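Local coordinates for capsid protein (Pseudomonas phage PP7, PDB 2QUD) that assembles as dimers into a T=3 icosahedral capsid, packages the viral RNA genome and represses translation of the viral replicase, at residues A[17-22]-A[31-35]; A[41-47]-A[59-65]. All blocks are in the same frame, centred on the assembly; numbering follows the deposited sequence.

Contact 1: A[17-22]-A[31-35]; sequences RTLTEI and FEEKV
R17 and E33 form a side-on salt bridge at one end of this pairing: NE of R17 meets OE2 of E33 at 2.9 Å while NH2 of R17 reaches OE1. Both oxygens are approached on their syn sides and lie almost in the guanidinium plane, with the two flat groups turned 27° apart. Bends at chi2 (-72°) and chi3 (-69°) bring the guanidinium edge of R17 round to the extended E33, whose OE2 also takes a bond from a water held by T18 N. Between the backbones, T20 and E32 make an antiparallel hydrogen-bonded pair, T20 N to E32 O and E32 N to T20 O, both 2.8 Å. This is the beta hairpin of strands 15-24 and 29-32, and an inverse gamma turn centred on K34 follows in segment 31-35. One water bonds T18 O, T20 OG1 and K34 N, bridging the segments beside the T20–E32 pair. Apolar contacts divide between the faces. On one, CB of E21 lies over a face of the F31 ring, 4.2 Å from its centroid, a CH-pi contact, and CB of L19 touches CB of F31 at 3.9 Å. On the other, the extended K34 chain runs past I22 in the opposite sense, its CE 3.6 Å from CG2 of I22; a further water joins K34 NZ to E21 O. The carboxylate of E32 is held by R41 and R43.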
# COMPACT_ATOMS: atom_id res chain seq x y z
N ARG A 17 -15.17 9.08 0.67
CA ARG A 17 -15.42 8.10 -0.40
C ARG A 17 -15.77 6.81 0.33
O ARG A 17 -14.96 6.30 1.11
CB ARG A 17 -14.15 7.90 -1.24
CG ARG A 17 -13.58 9.19 -1.88
CD ARG A 17 -14.43 9.69 -2.99
NE ARG A 17 -14.39 8.80 -4.16
CZ ARG A 17 -13.44 8.77 -5.09
NH1 ARG A 17 -12.40 9.58 -5.05
NH2 ARG A 17 -13.53 7.90 -6.08
N THR A 18 -16.98 6.29 0.09
CA THR A 18 -17.44 5.09 0.80
C THR A 18 -17.37 3.90 -0.15
O THR A 18 -17.95 3.96 -1.21
CB THR A 18 -18.88 5.27 1.30
OG1 THR A 18 -18.92 6.40 2.19
CG2 THR A 18 -19.40 4.00 1.99
N LEU A 19 -16.70 2.84 0.28
CA LEU A 19 -16.62 1.60 -0.48
C LEU A 19 -17.40 0.53 0.25
O LEU A 19 -17.14 0.24 1.41
CB LEU A 19 -15.18 1.16 -0.67
CG LEU A 19 -14.39 2.00 -1.67
CD1 LEU A 19 -13.53 3.02 -0.93
CD2 LEU A 19 -13.57 1.07 -2.52
N THR A 20 -18.34 -0.07 -0.48
CA THR A 20 -19.31 -1.04 0.05
C THR A 20 -18.98 -2.44 -0.38
O THR A 20 -18.67 -2.68 -1.54
CB THR A 20 -20.73 -0.68 -0.47
OG1 THR A 20 -21.04 0.67 -0.05
CG2 THR A 20 -21.75 -1.60 0.08
N GLU A 21 -19.05 -3.35 0.58
CA GLU A 21 -18.77 -4.76 0.29
C GLU A 21 -19.82 -5.31 -0.67
O GLU A 21 -21.03 -5.20 -0.42
CB GLU A 21 -18.74 -5.59 1.56
CG GLU A 21 -18.05 -6.94 1.43
CD GLU A 21 -18.08 -7.72 2.72
OE1 GLU A 21 -17.00 -8.09 3.26
OE2 GLU A 21 -19.20 -8.02 3.18
N ILE A 22 -19.34 -5.87 -1.79
CA ILE A 22 -20.18 -6.53 -2.78
C ILE A 22 -19.96 -8.06 -2.90
O ILE A 22 -20.78 -8.76 -3.51
CB ILE A 22 -20.08 -5.84 -4.16
CG1 ILE A 22 -18.68 -5.89 -4.74
CG2 ILE A 22 -20.49 -4.34 -4.01
CD1 ILE A 22 -18.63 -5.60 -6.23
N PHE A 31 -14.89 -4.71 -2.42
CA PHE A 31 -15.62 -3.51 -2.04
C PHE A 31 -15.69 -2.62 -3.28
O PHE A 31 -14.70 -2.55 -4.05
CB PHE A 31 -14.95 -2.70 -0.92
CG PHE A 31 -14.88 -3.41 0.44
CD1 PHE A 31 -13.96 -4.47 0.62
CD2 PHE A 31 -15.71 -3.05 1.49
CE1 PHE A 31 -13.90 -5.12 1.84
CE2 PHE A 31 -15.65 -3.71 2.70
CZ PHE A 31 -14.74 -4.70 2.88
N GLU A 32 -16.81 -1.93 -3.49
CA GLU A 32 -16.92 -1.02 -4.61
C GLU A 32 -17.56 0.30 -4.16
O GLU A 32 -18.42 0.28 -3.28
CB GLU A 32 -17.77 -1.70 -5.70
CG GLU A 32 -18.42 -0.84 -6.69
CD GLU A 32 -19.27 -1.65 -7.61
OE1 GLU A 32 -20.53 -1.62 -7.47
OE2 GLU A 32 -18.64 -2.32 -8.45
N GLU A 33 -17.11 1.40 -4.77
CA GLU A 33 -17.74 2.66 -4.53
C GLU A 33 -19.03 2.75 -5.37
O GLU A 33 -18.96 2.86 -6.58
CB GLU A 33 -16.83 3.83 -4.86
CG GLU A 33 -17.45 5.13 -4.46
CD GLU A 33 -16.67 6.33 -4.86
OE1 GLU A 33 -15.90 6.25 -5.84
OE2 GLU A 33 -16.85 7.36 -4.20
N LYS A 34 -20.17 2.68 -4.70
CA LYS A 34 -21.47 2.63 -5.39
C LYS A 34 -21.97 4.01 -5.77
O LYS A 34 -22.96 4.50 -5.22
CB LYS A 34 -22.49 1.87 -4.56
CG LYS A 34 -22.12 0.44 -4.38
CD LYS A 34 -23.27 -0.29 -3.70
CE LYS A 34 -23.06 -1.78 -3.65
NZ LYS A 34 -24.33 -2.40 -3.14
N VAL A 35 -21.24 4.63 -6.70
CA VAL A 35 -21.53 5.96 -7.23
C VAL A 35 -21.32 5.86 -8.75
O VAL A 35 -20.39 5.18 -9.20
CB VAL A 35 -20.55 7.01 -6.63
CG1 VAL A 35 -20.80 8.42 -7.18
CG2 VAL A 35 -20.64 7.00 -5.10
O HOH W 1 -20.38 2.77 -1.79
O HOH W 2 -18.47 7.68 -1.99
O HOH W 3 -23.52 -4.82 -1.70

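Contact 2: A[41-47]-A[59-65]; sequences RLRLTAS and VNLKLDQ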
# COMPACT_ATOMS: atom_id res chain seq x y z
N ARG A 41 -16.34 1.86 -11.56
CA ARG A 41 -16.41 2.14 -10.12
C ARG A 41 -15.09 1.70 -9.47
O ARG A 41 -14.56 0.63 -9.78
CB ARG A 41 -17.56 1.45 -9.39
CG ARG A 41 -18.91 2.02 -9.76
CD ARG A 41 -20.05 1.26 -9.16
NE ARG A 41 -21.30 1.99 -9.34
CZ ARG A 41 -22.47 1.67 -8.80
NH1 ARG A 41 -22.60 0.59 -8.05
NH2 ARG A 41 -23.53 2.46 -8.98
N LEU A 42 -14.64 2.55 -8.56
CA LEU A 42 -13.48 2.26 -7.70
C LEU A 42 -13.73 0.96 -6.97
O LEU A 42 -14.82 0.76 -6.43
CB LEU A 42 -13.28 3.38 -6.69
CG LEU A 42 -12.06 3.28 -5.78
CD1 LEU A 42 -10.75 3.38 -6.60
CD2 LEU A 42 -12.15 4.39 -4.74
N ARG A 43 -12.71 0.08 -6.98
CA ARG A 43 -12.75 -1.27 -6.43
C ARG A 43 -11.58 -1.50 -5.46
O ARG A 43 -10.47 -1.11 -5.76
CB ARG A 43 -12.58 -2.29 -7.56
CG ARG A 43 -13.20 -3.65 -7.29
CD ARG A 43 -14.59 -3.76 -7.94
NE ARG A 43 -14.87 -5.09 -8.46
CZ ARG A 43 -15.89 -5.41 -9.27
NH1 ARG A 43 -16.03 -6.66 -9.68
NH2 ARG A 43 -16.77 -4.49 -9.68
N LEU A 44 -11.87 -2.18 -4.35
CA LEU A 44 -10.85 -2.64 -3.41
C LEU A 44 -11.08 -4.12 -3.18
O LEU A 44 -12.16 -4.52 -2.75
CB LEU A 44 -10.95 -1.91 -2.07
CG LEU A 44 -9.96 -2.37 -0.96
CD1 LEU A 44 -8.48 -2.18 -1.40
CD2 LEU A 44 -10.25 -1.66 0.36
N THR A 45 -10.07 -4.93 -3.48
CA THR A 45 -10.13 -6.35 -3.23
C THR A 45 -9.19 -6.65 -2.07
O THR A 45 -8.06 -6.13 -2.04
CB THR A 45 -9.70 -7.11 -4.51
OG1 THR A 45 -10.56 -6.71 -5.59
CG2 THR A 45 -9.75 -8.64 -4.30
N ALA A 46 -9.63 -7.51 -1.16
CA ALA A 46 -8.87 -7.83 0.04
C ALA A 46 -8.88 -9.33 0.34
O ALA A 46 -9.89 -10.00 0.20
CB ALA A 46 -9.41 -7.03 1.22
N SER A 47 -7.72 -9.86 0.71
CA SER A 47 -7.61 -11.25 1.14
C SER A 47 -6.65 -11.35 2.31
O SER A 47 -5.78 -10.51 2.49
CB SER A 47 -7.19 -12.20 0.03
OG SER A 47 -5.91 -11.92 -0.43
N VAL A 59 -1.54 -10.64 3.89
CA VAL A 59 -2.63 -9.71 3.58
C VAL A 59 -2.39 -9.14 2.20
O VAL A 59 -1.30 -8.65 1.90
CB VAL A 59 -2.66 -8.52 4.57
CG1 VAL A 59 -3.67 -7.47 4.11
CG2 VAL A 59 -2.96 -8.97 5.98
N ASN A 60 -3.39 -9.25 1.32
CA ASN A 60 -3.32 -8.61 0.03
C ASN A 60 -4.45 -7.61 -0.09
O ASN A 60 -5.59 -7.95 0.22
CB ASN A 60 -3.38 -9.64 -1.10
CG ASN A 60 -2.12 -10.45 -1.20
OD1 ASN A 60 -2.00 -11.50 -0.59
ND2 ASN A 60 -1.14 -9.93 -1.93
N LEU A 61 -4.13 -6.38 -0.49
CA LEU A 61 -5.12 -5.37 -0.78
C LEU A 61 -4.83 -4.88 -2.18
O LEU A 61 -3.69 -4.60 -2.49
CB LEU A 61 -4.99 -4.20 0.17
CG LEU A 61 -5.10 -4.45 1.69
CD1 LEU A 61 -4.89 -3.14 2.54
CD2 LEU A 61 -6.44 -5.14 1.98
N LYS A 62 -5.85 -4.73 -3.02
CA LYS A 62 -5.68 -4.26 -4.42
C LYS A 62 -6.72 -3.19 -4.68
O LYS A 62 -7.91 -3.47 -4.73
CB LYS A 62 -5.86 -5.41 -5.42
CG LYS A 62 -5.68 -5.07 -6.91
CD LYS A 62 -5.79 -6.37 -7.73
CE LYS A 62 -5.38 -6.21 -9.18
NZ LYS A 62 -5.44 -7.53 -9.87
N LEU A 63 -6.25 -1.95 -4.80
CA LEU A 63 -7.10 -0.81 -5.18
C LEU A 63 -7.00 -0.62 -6.70
O LEU A 63 -5.92 -0.33 -7.23
CB LEU A 63 -6.64 0.44 -4.46
CG LEU A 63 -7.57 1.64 -4.53
CD1 LEU A 63 -8.93 1.41 -3.80
CD2 LEU A 63 -6.89 2.90 -4.00
N ASP A 64 -8.16 -0.80 -7.36
CA ASP A 64 -8.29 -0.67 -8.81
C ASP A 64 -9.06 0.61 -9.08
O ASP A 64 -10.22 0.74 -8.65
CB ASP A 64 -9.04 -1.86 -9.41
CG ASP A 64 -8.24 -3.15 -9.42
OD1 ASP A 64 -7.03 -3.12 -9.67
OD2 ASP A 64 -8.88 -4.22 -9.24
N GLN A 65 -8.42 1.56 -9.78
CA GLN A 65 -9.07 2.81 -10.16
C GLN A 65 -9.15 2.87 -11.70
O GLN A 65 -8.15 3.11 -12.37
CB GLN A 65 -8.33 4.01 -9.59
CG GLN A 65 -9.03 5.31 -9.83
CD GLN A 65 -8.23 6.50 -9.40
OE1 GLN A 65 -8.56 7.14 -8.40
NE2 GLN A 65 -7.14 6.80 -10.13
O HOH W 4 -12.00 0.38 -10.84
O HOH W 5 -9.74 -4.44 -6.67
O HOH W 6 -3.69 -12.87 0.91
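L42 lays its CD1 against CD1 of L63 at 3.9 Å, the two side chains crossing at a slant, and the same methyl meets CB of Q65. Further along this buried face, CD2 of L61 comes within 3.6 Å of CB of A46, and L44 reaches toward L61 and L63; L123 and T104 of the second subunit pack on L44 and L63. With CG anti to the backbone N (chi1 177°), L44 brings CD1 beside K62 O. Six backbone bonds, two each for R43–D64, T45–K62 and S47–N60, tie the strands; D64 N to R43 O is 2.8 Å. The longest, R43 N to D64 O, is 3.1 Å.

The opposite face is looser and watery. R43 and D64 touch through their CB atoms, but R43 leads its guanidinium away to E32, and NE of R43 remains 6.1 Å from OD2 of D64. One water joins T45 OG1, K62 O and D64 OD2; another spans S47 OG and N60 OD1. The N-to-C directions of the short segments 43-47 and 59-65 differ by 169°, an antiparallel beta hairpin in the coat-protein sheet, whose polar face presents the RNA-binding residues R43, K62 and D64.

Contact 1 and contact 2 are successive hairpins of one antiparallel sheet, their centres about 11 Å apart, and strands 29-32 and 43-50 are neighbours in it. Probable hydrogen bonds join segment 31-35 to segment 41-47: F31 N to L44 O at 2.8 Å and E33 N to L42 O at 2.9 Å. Contact 1 itself holds no RNA-binding residue, yet E32, whose side chain is about 3 Å from that of R43 at the nearest atoms, probably helps to position this RNA-binding arginine of contact 2. D64 is more remote, its side chain about 9 Å from that of L19 at the nearest atoms. Both contacts also touch the second subunit of the dimer.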